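Long-range contact in papain-like protease (Human betacoronavirus 2c EMC/2012, PDB 4RNA), which is a cysteine protease of the MERS coronavirus that probably cleaves the viral polyprotein and, as in related enzymes, removes ubiquitin-like modifiers: residues 118-132 with 171-183. Sequence-based numbering, arbitrary orientation.
Sequences VIMTLDLLKDIKFVI and LLHTVLAKAELCC
Phe130 meets Val175 obliquely, its CE1 3.5 Å from Val175 CG1; Val175 O sits at the ring edge, in its plane, and Lys178 O near that plane beside CD1. Ala179 CB reaches CD1 of the same ring, where helix 168-176 gives way to strand 179-181. Between the helices, Leu122 slides past both Leu172 and Leu176 in opposite directions; its CD2 touches the CD2 of each at 3.9 Å, and its CD1 rests on Val175 CG1. In the turn after the helix, Leu125 meets Leu176 tip to tip. The Val118 and Leu171 side chains cross at about a right angle, CG2 against CB.

On the other face of the strand pair, Lys129 and Glu180 run side by side and end in a salt bridge, Lys129 NZ to Glu180 OE1 at 2.6 Å. The lysine comes from the anti side of the carboxylate, 31° out of its plane. Bends at chi3 and chi4 curl the lysine's end back to that oxygen, and Val131 CG1 packs against Glu180 CD at 3.7 Å.

Behind these side chains, Lys129 and Glu180 form an antiparallel hydrogen-bonded pair: Lys129 N donates to Glu180 O, and Glu180 N to Lys129 O at 2.7 Å. Cys182 N to Asp127 O and Val131 N to Lys178 O close the two ends.

Each strand follows a helix, 128-130 after a loop and 179-181 after a type I turn, Leu176 to Ala179; helix segments 118-122 and 171-176 cross at -50°. Both belong to the helical thumb of the right-hand papain-like protease fold, and strand 179-181 leads on toward strand 186-193 of the zinc-bearing fingers. Phe139 of helix 133-143 stacks edge-to-face with Phe130, Ile154 of helix 148-158 packs on Leu171 and Val175, and strand 280-287 touches Thr121 through His283.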
loop_
_atom_site.group_PDB
_atom_site.type_symbol
_atom_site.label_atom_id
_atom_site.label_comp_id
_atom_site.label_asym_id
_atom_site.label_seq_id
_atom_site.Cartn_x
_atom_site.Cartn_y
_atom_site.Cartn_z
ATOM N N VAL A 118 15.953 -0.681 -3.286
ATOM C CA VAL A 118 15.425 0.427 -2.501
ATOM C C VAL A 118 16.394 0.910 -1.411
ATOM O O VAL A 118 16.616 2.117 -1.269
ATOM C CB VAL A 118 14.099 -0.001 -1.802
ATOM C CG1 VAL A 118 13.703 1.017 -0.723
ATOM C CG2 VAL A 118 13.004 -0.135 -2.830
ATOM N N ILE A 119 16.917 -0.014 -0.603
ATOM C CA ILE A 119 17.742 0.363 0.557
ATOM C C ILE A 119 19.101 1.004 0.139
ATOM O O ILE A 119 19.515 2.049 0.655
ATOM C CB ILE A 119 17.962 -0.890 1.492
ATOM C CG1 ILE A 119 16.640 -1.270 2.202
ATOM C CG2 ILE A 119 19.044 -0.657 2.549
ATOM C CD1 ILE A 119 16.629 -2.748 2.532
ATOM N N MET A 120 19.745 0.434 -0.854
ATOM C CA MET A 120 21.015 1.002 -1.392
ATOM C C MET A 120 20.834 2.346 -2.036
ATOM O O MET A 120 21.767 3.112 -1.995
ATOM C CB MET A 120 21.623 0.047 -2.433
ATOM C CG MET A 120 22.053 -1.206 -1.723
ATOM S SD MET A 120 23.120 -2.267 -2.744
ATOM C CE MET A 120 24.600 -1.265 -2.686
ATOM N N THR A 121 19.630 2.632 -2.579
ATOM C CA THR A 121 19.357 3.932 -3.151
ATOM C C THR A 121 19.114 4.915 -1.994
ATOM O O THR A 121 19.704 6.048 -1.986
ATOM C CB THR A 121 18.127 3.923 -4.086
ATOM O OG1 THR A 121 18.357 3.092 -5.195
ATOM C CG2 THR A 121 17.817 5.369 -4.638
ATOM N N LEU A 122 18.301 4.507 -0.999
ATOM C CA LEU A 122 18.011 5.454 0.144
ATOM C C LEU A 122 19.284 5.755 0.911
ATOM O O LEU A 122 19.474 6.813 1.451
ATOM C CB LEU A 122 17.002 4.834 1.175
ATOM C CG LEU A 122 15.555 4.624 0.687
ATOM C CD1 LEU A 122 14.842 3.738 1.730
ATOM C CD2 LEU A 122 14.908 6.033 0.532
ATOM N N ASP A 123 20.187 4.795 0.995
ATOM C CA ASP A 123 21.476 5.016 1.645
ATOM C C ASP A 123 22.357 6.147 1.035
ATOM O O ASP A 123 23.288 6.610 1.709
ATOM C CB ASP A 123 22.295 3.707 1.701
ATOM C CG ASP A 123 21.841 2.754 2.867
ATOM O OD1 ASP A 123 21.152 3.220 3.794
ATOM O OD2 ASP A 123 22.211 1.528 2.818
ATOM N N LEU A 124 22.061 6.604 -0.198
ATOM C CA LEU A 124 22.889 7.603 -0.849
ATOM C C LEU A 124 22.275 8.955 -0.586
ATOM O O LEU A 124 22.862 9.940 -0.958
ATOM C CB LEU A 124 22.960 7.391 -2.358
ATOM C CG LEU A 124 23.744 6.076 -2.642
ATOM C CD1 LEU A 124 23.747 5.728 -4.145
ATOM C CD2 LEU A 124 25.154 6.218 -2.094
ATOM N N LEU A 125 21.095 9.007 0.005
ATOM C CA LEU A 125 20.417 10.355 0.061
ATOM C C LEU A 125 20.799 11.258 1.244
ATOM O O LEU A 125 20.718 10.822 2.414
ATOM C CB LEU A 125 18.867 10.202 0.067
ATOM C CG LEU A 125 18.225 9.486 -1.148
ATOM C CD1 LEU A 125 16.760 9.078 -0.996
ATOM C CD2 LEU A 125 18.575 10.103 -2.522
ATOM N N LYS A 126 21.080 12.554 0.974
ATOM C CA LYS A 126 21.562 13.373 2.033
ATOM C C LYS A 126 20.393 14.249 2.431
ATOM O O LYS A 126 19.450 14.459 1.643
ATOM C CB LYS A 126 22.769 14.216 1.555
ATOM C CG LYS A 126 24.037 13.378 1.258
ATOM C CD LYS A 126 24.445 12.431 2.414
ATOM C CE LYS A 126 24.936 11.058 1.925
ATOM N NZ LYS A 126 24.958 9.988 2.964
ATOM N N ASP A 127 20.446 14.766 3.640
ATOM C CA ASP A 127 19.492 15.794 4.072
ATOM C C ASP A 127 18.032 15.353 4.150
ATOM O O ASP A 127 17.144 16.208 4.056
ATOM C CB ASP A 127 19.593 17.049 3.183
ATOM C CG ASP A 127 20.962 17.680 3.257
ATOM O OD1 ASP A 127 21.375 18.031 4.387
ATOM O OD2 ASP A 127 21.636 17.780 2.202
ATOM N N ILE A 128 17.798 14.054 4.326
ATOM C CA ILE A 128 16.456 13.514 4.547
ATOM C C ILE A 128 16.301 13.009 5.981
ATOM O O ILE A 128 17.273 12.542 6.606
ATOM C CB ILE A 128 16.116 12.331 3.607
ATOM C CG1 ILE A 128 17.027 11.152 3.922
ATOM C CG2 ILE A 128 16.220 12.778 2.149
ATOM C CD1 ILE A 128 16.661 9.873 3.149
ATOM N N LYS A 129 15.080 13.179 6.479
ATOM C CA LYS A 129 14.647 12.707 7.789
ATOM C C LYS A 129 13.195 12.200 7.623
ATOM O O LYS A 129 12.427 12.781 6.869
ATOM C CB LYS A 129 14.664 13.854 8.800
ATOM C CG LYS A 129 14.486 13.410 10.241
ATOM C CD LYS A 129 14.367 14.572 11.236
ATOM C CE LYS A 129 13.126 15.424 10.995
ATOM N NZ LYS A 129 13.344 16.267 9.781
ATOM N N PHE A 130 12.847 11.137 8.342
ATOM C CA PHE A 130 11.504 10.572 8.279
ATOM C C PHE A 130 10.621 11.292 9.269
ATOM O O PHE A 130 11.038 11.537 10.389
ATOM C CB PHE A 130 11.540 9.053 8.517
ATOM C CG PHE A 130 12.094 8.316 7.345
ATOM C CD1 PHE A 130 11.335 8.210 6.176
ATOM C CD2 PHE A 130 13.393 7.792 7.370
ATOM C CE1 PHE A 130 11.864 7.581 5.055
ATOM C CE2 PHE A 130 13.931 7.159 6.260
ATOM C CZ PHE A 130 13.170 7.062 5.091
ATOM N N VAL A 131 9.423 11.656 8.838
ATOM C CA VAL A 131 8.535 12.429 9.711
ATOM C C VAL A 131 7.840 11.448 10.649
ATOM O O VAL A 131 7.286 11.846 11.641
ATOM C CB VAL A 131 7.507 13.299 8.946
ATOM C CG1 VAL A 131 8.221 14.237 7.986
ATOM C CG2 VAL A 131 6.462 12.455 8.213
ATOM N N ILE A 132 7.894 10.152 10.351
ATOM C CA ILE A 132 7.334 9.128 11.288
ATOM C C ILE A 132 8.438 8.651 12.280
ATOM O O ILE A 132 9.490 8.171 11.853
ATOM C CB ILE A 132 6.818 7.892 10.493
ATOM C CG1 ILE A 132 5.594 8.292 9.631
ATOM C CG2 ILE A 132 6.417 6.776 11.477
ATOM C CD1 ILE A 132 5.259 7.330 8.478
ATOM N N LEU A 171 8.145 1.329 -4.273
ATOM C CA LEU A 171 8.589 1.424 -2.845
ATOM C C LEU A 171 9.424 2.611 -2.511
ATOM O O LEU A 171 9.235 3.275 -1.422
ATOM C CB LEU A 171 9.344 0.138 -2.459
ATOM C CG LEU A 171 8.709 -0.839 -1.494
ATOM C CD1 LEU A 171 7.919 -0.197 -0.322
ATOM C CD2 LEU A 171 7.820 -1.719 -2.349
ATOM N N LEU A 172 10.366 2.975 -3.411
ATOM C CA LEU A 172 11.134 4.199 -3.139
ATOM C C LEU A 172 10.239 5.350 -2.986
ATOM O O LEU A 172 10.409 6.216 -2.123
ATOM C CB LEU A 172 12.048 4.529 -4.339
ATOM C CG LEU A 172 13.446 4.037 -4.222
ATOM C CD1 LEU A 172 14.217 4.318 -5.505
ATOM C CD2 LEU A 172 14.074 4.738 -3.023
ATOM N N HIS A 173 9.240 5.428 -3.861
ATOM C CA HIS A 173 8.423 6.607 -3.782
ATOM C C HIS A 173 7.518 6.598 -2.574
ATOM O O HIS A 173 7.349 7.621 -1.927
ATOM C CB HIS A 173 7.753 6.930 -5.176
ATOM C CG HIS A 173 8.782 7.356 -6.264
ATOM N ND1 HIS A 173 8.930 8.647 -6.696
ATOM C CD2 HIS A 173 9.752 6.609 -6.959
ATOM C CE1 HIS A 173 9.929 8.705 -7.620
ATOM N NE2 HIS A 173 10.430 7.468 -7.777
ATOM N N THR A 174 7.016 5.449 -2.157
ATOM C CA THR A 174 6.250 5.377 -0.931
ATOM C C THR A 174 7.039 5.634 0.324
ATOM O O THR A 174 6.525 6.242 1.282
ATOM C CB THR A 174 5.583 3.992 -0.712
ATOM O OG1 THR A 174 6.584 2.983 -0.795
ATOM C CG2 THR A 174 4.626 3.704 -1.737
ATOM N N VAL A 175 8.285 5.169 0.344
ATOM C CA VAL A 175 9.113 5.469 1.475
ATOM C C VAL A 175 9.404 6.967 1.531
ATOM O O VAL A 175 9.326 7.520 2.585
ATOM C CB VAL A 175 10.428 4.637 1.483
ATOM C CG1 VAL A 175 11.361 5.133 2.583
ATOM C CG2 VAL A 175 10.103 3.171 1.742
ATOM N N LEU A 176 9.751 7.595 0.396
ATOM C CA LEU A 176 10.142 8.972 0.402
ATOM C C LEU A 176 8.941 9.849 0.645
ATOM O O LEU A 176 9.071 10.978 1.207
ATOM C CB LEU A 176 10.813 9.337 -0.909
ATOM C CG LEU A 176 12.246 8.797 -1.037
ATOM C CD1 LEU A 176 12.788 9.004 -2.466
ATOM C CD2 LEU A 176 13.143 9.441 -0.017
ATOM N N ALA A 177 7.747 9.355 0.324
ATOM C CA ALA A 177 6.523 10.144 0.788
ATOM C C ALA A 177 6.449 10.314 2.326
ATOM O O ALA A 177 5.766 11.216 2.810
ATOM C CB ALA A 177 5.220 9.554 0.261
ATOM N N LYS A 178 7.171 9.491 3.087
ATOM C CA LYS A 178 7.221 9.586 4.543
ATOM C C LYS A 178 8.378 10.409 5.069
ATOM O O LYS A 178 8.654 10.398 6.292
ATOM C CB LYS A 178 7.337 8.175 5.158
ATOM C CG LYS A 178 6.296 7.144 4.675
ATOM C CD LYS A 178 4.943 7.786 4.621
ATOM C CE LYS A 178 3.849 6.817 5.073
ATOM N NZ LYS A 178 3.693 5.713 4.087
ATOM N N ALA A 179 9.127 11.063 4.163
ATOM C CA ALA A 179 10.361 11.720 4.569
ATOM C C ALA A 179 10.208 13.209 4.350
ATOM O O ALA A 179 9.277 13.653 3.676
ATOM C CB ALA A 179 11.571 11.181 3.788
ATOM N N GLU A 180 11.122 13.980 4.893
ATOM C CA GLU A 180 11.154 15.384 4.545
ATOM C C GLU A 180 12.621 15.819 4.414
ATOM O O GLU A 180 13.560 15.198 4.961
ATOM C CB GLU A 180 10.431 16.233 5.588
ATOM C CG GLU A 180 11.308 16.512 6.811
ATOM C CD GLU A 180 10.557 17.136 7.986
ATOM O OE1 GLU A 180 10.892 16.748 9.129
ATOM O OE2 GLU A 180 9.641 17.992 7.780
ATOM N N LEU A 181 12.804 16.872 3.648
ATOM C CA LEU A 181 14.128 17.352 3.338
ATOM C C LEU A 181 14.547 18.270 4.478
ATOM O O LEU A 181 13.722 19.039 4.970
ATOM C CB LEU A 181 14.020 18.169 2.046
ATOM C CG LEU A 181 15.314 18.240 1.252
ATOM C CD1 LEU A 181 15.754 16.830 0.842
ATOM C CD2 LEU A 181 15.040 19.127 0.032
ATOM N N CYS A 182 15.806 18.218 4.882
ATOM C CA CYS A 182 16.327 19.090 5.964
ATOM C C CYS A 182 16.923 20.398 5.436
ATOM O O CYS A 182 17.548 21.128 6.171
ATOM C CB CYS A 182 17.384 18.333 6.757
ATOM S SG CYS A 182 16.681 16.874 7.579
ATOM N N CYS A 183 16.753 20.670 4.152
ATOM C CA CYS A 183 17.243 21.893 3.534
ATOM C C CYS A 183 16.158 22.391 2.551
ATOM O O CYS A 183 15.105 21.754 2.442
ATOM C CB CYS A 183 18.591 21.609 2.838
ATOM S SG CYS A 183 18.656 20.377 1.482
#